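Side-chain contact in dihydroneopterin triphosphate diphosphatase (Escherichia coli O157:H7, PDB 5U7F), which probably catalyses the hydrolysis of dihydroneopterin triphosphate to dihydroneopterin monophosphate and pyrophosphate, a step in folate biosynthesis: residues Leu124-Ala129 and Gln140-Phe145. Numbering follows the deposited sequence.
Sequences LDAPAA and QAIEQF
With chi1 at -68°, I142 sets its CG2 methyl anti to the backbone N and its CG1 branch anti to the carbonyl carbon; CG1 is extended, carrying CD1 outward, so the two methyls reach A126 and A129 separately. CG2 lies 3.8 Å from A126 CB and also approaches the backbone, at 3.3 Å from A126 O. CD1 ends 3.9 Å from A129 CB. The CB atoms of both alanines point toward helix 136-147, and their small size allows a close approach: the CA atoms of A126 and I142 are 6.4 Å apart. All three residues are buried, and their apolar contacts join the first turn of helix 126-132 to helix 136-147, the two C-terminal helices, which pack on one face of the mixed beta-sheet of the Nudix fold, an alpha/beta/alpha sandwich. V24 and M26 of strand 23-29 meet A129, while V15 of strand 10-18 touches I142, tying both helices to the sheet. D125 is the N-cap of helix 126-132: its OD1 accepts from A128 N at 3.1 Å. The donor stands 48° out of the carboxylate plane. The N-H...O angle is 141°. On helix 136-147, Q140 OE1 accepts a hydrogen bond from R77 NH1.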
ATOM      1  N   LEU A 124     -11.963  -4.125   6.146  1.00 15.66           N
ATOM      2  CA  LEU A 124     -12.759  -3.059   6.724  1.00 17.64           C
ATOM      3  C   LEU A 124     -13.552  -2.337   5.659  1.00 20.56           C
ATOM      4  O   LEU A 124     -13.080  -2.216   4.531  1.00 21.47           O
ATOM      5  CB  LEU A 124     -11.857  -2.037   7.418  1.00 18.88           C
ATOM      6  CG  LEU A 124     -10.983  -2.586   8.533  1.00 26.72           C
ATOM      7  CD1 LEU A 124      -9.840  -1.614   8.869  1.00 28.30           C
ATOM      8  CD2 LEU A 124     -11.857  -2.827   9.733  1.00 29.30           C
ATOM      9  N   ASP A 125     -14.711  -1.792   6.019  1.00 18.07           N
ATOM     10  CA  ASP A 125     -15.403  -0.922   5.081  1.00 28.92           C
ATOM     11  C   ASP A 125     -14.518   0.295   4.851  1.00 24.95           C
ATOM     12  O   ASP A 125     -13.709   0.686   5.721  1.00 22.60           O
ATOM     13  CB  ASP A 125     -16.797  -0.504   5.560  1.00 29.85           C
ATOM     14  CG  ASP A 125     -16.780   0.275   6.861  1.00 38.10           C
ATOM     15  OD1 ASP A 125     -16.561   1.517   6.843  1.00 33.87           O
ATOM     16  OD2 ASP A 125     -17.036  -0.357   7.906  1.00 37.91           O
ATOM     17  N   ALA A 126     -14.651   0.870   3.668  1.00 25.69           N
ATOM     18  CA  ALA A 126     -13.673   1.848   3.187  1.00 20.45           C
ATOM     19  C   ALA A 126     -13.547   3.073   4.094  1.00 21.16           C
ATOM     20  O   ALA A 126     -12.426   3.505   4.378  1.00 24.96           O
ATOM     21  CB  ALA A 126     -14.007   2.258   1.751  1.00 22.07           C
ATOM     22  N   PRO A 127     -14.669   3.634   4.570  1.00 20.99           N
ATOM     23  CA  PRO A 127     -14.576   4.756   5.507  1.00 24.63           C
ATOM     24  C   PRO A 127     -13.821   4.405   6.775  1.00 30.00           C
ATOM     25  O   PRO A 127     -13.135   5.270   7.315  1.00 23.50           O
ATOM     26  CB  PRO A 127     -16.036   5.070   5.830  1.00 28.48           C
ATOM     27  CG  PRO A 127     -16.777   4.641   4.630  1.00 24.85           C
ATOM     28  CD  PRO A 127     -16.062   3.412   4.134  1.00 24.69           C
ATOM     29  N   ALA A 128     -13.947   3.162   7.234  1.00 22.37           N
ATOM     30  CA  ALA A 128     -13.261   2.747   8.451  1.00 25.11           C
ATOM     31  C   ALA A 128     -11.780   2.561   8.188  1.00 22.92           C
ATOM     32  O   ALA A 128     -10.950   2.916   9.033  1.00 23.86           O
ATOM     33  CB  ALA A 128     -13.856   1.464   8.997  1.00 26.70           C
ATOM     34  N   ALA A 129     -11.449   1.987   7.028  1.00 17.70           N
ATOM     35  CA  ALA A 129     -10.059   1.772   6.676  1.00 17.37           C
ATOM     36  C   ALA A 129      -9.404   3.132   6.563  1.00 25.86           C
ATOM     37  O   ALA A 129      -8.283   3.342   7.047  1.00 19.22           O
ATOM     38  CB  ALA A 129      -9.927   0.993   5.390  1.00 16.60           C
ATOM     39  N   GLN A 140      -6.471   9.204   1.630  1.00 16.59           N
ATOM     40  CA  GLN A 140      -6.999   9.898   0.460  1.00 16.40           C
ATOM     41  C   GLN A 140      -7.225   8.924  -0.710  1.00 16.58           C
ATOM     42  O   GLN A 140      -8.211   9.026  -1.444  1.00 17.94           O
ATOM     43  CB  GLN A 140      -6.060  11.032   0.044  1.00 16.96           C
ATOM     44  CG  GLN A 140      -6.634  11.932  -1.052  1.00 31.72           C
ATOM     45  CD  GLN A 140      -5.740  13.148  -1.392  1.00 24.61           C
ATOM     46  OE1 GLN A 140      -5.644  13.548  -2.552  1.00 46.57           O
ATOM     47  NE2 GLN A 140      -5.132  13.737  -0.382  1.00 30.79           N
ATOM     48  N   ALA A 141      -6.336   7.951  -0.868  1.00 16.41           N
ATOM     49  CA  ALA A 141      -6.456   6.999  -1.956  1.00 14.76           C
ATOM     50  C   ALA A 141      -7.695   6.121  -1.751  1.00 15.23           C
ATOM     51  O   ALA A 141      -8.425   5.874  -2.693  1.00 15.74           O
ATOM     52  CB  ALA A 141      -5.198   6.153  -2.079  1.00 16.15           C
ATOM     53  N   ILE A 142      -7.929   5.683  -0.522  1.00 13.50           N
ATOM     54  CA  ILE A 142      -9.121   4.877  -0.216  1.00 13.17           C
ATOM     55  C   ILE A 142     -10.369   5.715  -0.551  1.00 16.98           C
ATOM     56  O   ILE A 142     -11.308   5.242  -1.212  1.00 15.80           O
ATOM     57  CB  ILE A 142      -9.110   4.417   1.259  1.00 14.80           C
ATOM     58  CG1 ILE A 142      -7.983   3.411   1.476  1.00 19.66           C
ATOM     59  CG2 ILE A 142     -10.480   3.759   1.664  1.00 19.45           C
ATOM     60  CD1 ILE A 142      -7.730   3.088   2.964  1.00 17.31           C
ATOM     61  N   GLU A 143     -10.362   6.974  -0.139  1.00 22.18           N
ATOM     62  CA  GLU A 143     -11.526   7.845  -0.325  1.00 19.50           C
ATOM     63  C   GLU A 143     -11.820   8.073  -1.794  1.00 25.00           C
ATOM     64  O   GLU A 143     -12.984   8.006  -2.233  1.00 26.51           O
ATOM     65  CB  GLU A 143     -11.342   9.185   0.384  1.00 22.50           C
ATOM     66  CG  GLU A 143     -11.328   9.064   1.921  1.00 28.27           C
ATOM     67  CD  GLU A 143     -11.022  10.362   2.677  1.00 30.23           C
ATOM     68  OE1 GLU A 143     -10.279  11.235   2.168  1.00 36.02           O
ATOM     69  OE2 GLU A 143     -11.510  10.499   3.825  1.00 35.26           O
ATOM     70  N   GLN A 144     -10.781   8.280  -2.576  1.00 23.09           N
ATOM     71  CA  GLN A 144     -10.991   8.672  -3.953  1.00 21.15           C
ATOM     72  C   GLN A 144     -11.182   7.502  -4.912  1.00 25.77           C
ATOM     73  O   GLN A 144     -11.782   7.685  -5.973  1.00 21.67           O
ATOM     74  CB  GLN A 144      -9.824   9.557  -4.406  1.00 22.23           C
ATOM     75  CG  GLN A 144      -9.812  10.879  -3.673  1.00 29.75           C
ATOM     76  CD  GLN A 144      -8.692  11.800  -4.153  1.00 45.00           C
ATOM     77  OE1 GLN A 144      -7.761  11.356  -4.835  1.00 34.54           O
ATOM     78  NE2 GLN A 144      -8.782  13.085  -3.802  1.00 49.24           N
ATOM     79  N   PHE A 145     -10.703   6.305  -4.565  1.00 24.37           N
ATOM     80  CA  PHE A 145     -10.718   5.205  -5.526  1.00 21.88           C
ATOM     81  C   PHE A 145     -11.481   3.976  -5.062  1.00 21.29           C
ATOM     82  O   PHE A 145     -11.760   3.097  -5.867  1.00 29.89           O
ATOM     83  CB  PHE A 145      -9.286   4.823  -5.894  1.00 21.04           C
ATOM     84  CG  PHE A 145      -8.601   5.851  -6.758  1.00 26.02           C
ATOM     85  CD1 PHE A 145      -8.722   5.814  -8.147  1.00 30.73           C
ATOM     86  CD2 PHE A 145      -7.880   6.876  -6.190  1.00 23.13           C
ATOM     87  CE1 PHE A 145      -8.111   6.783  -8.947  1.00 29.57           C
ATOM     88  CE2 PHE A 145      -7.261   7.834  -6.985  1.00 22.13           C
ATOM     89  CZ  PHE A 145      -7.383   7.791  -8.356  1.00 30.84           C
TER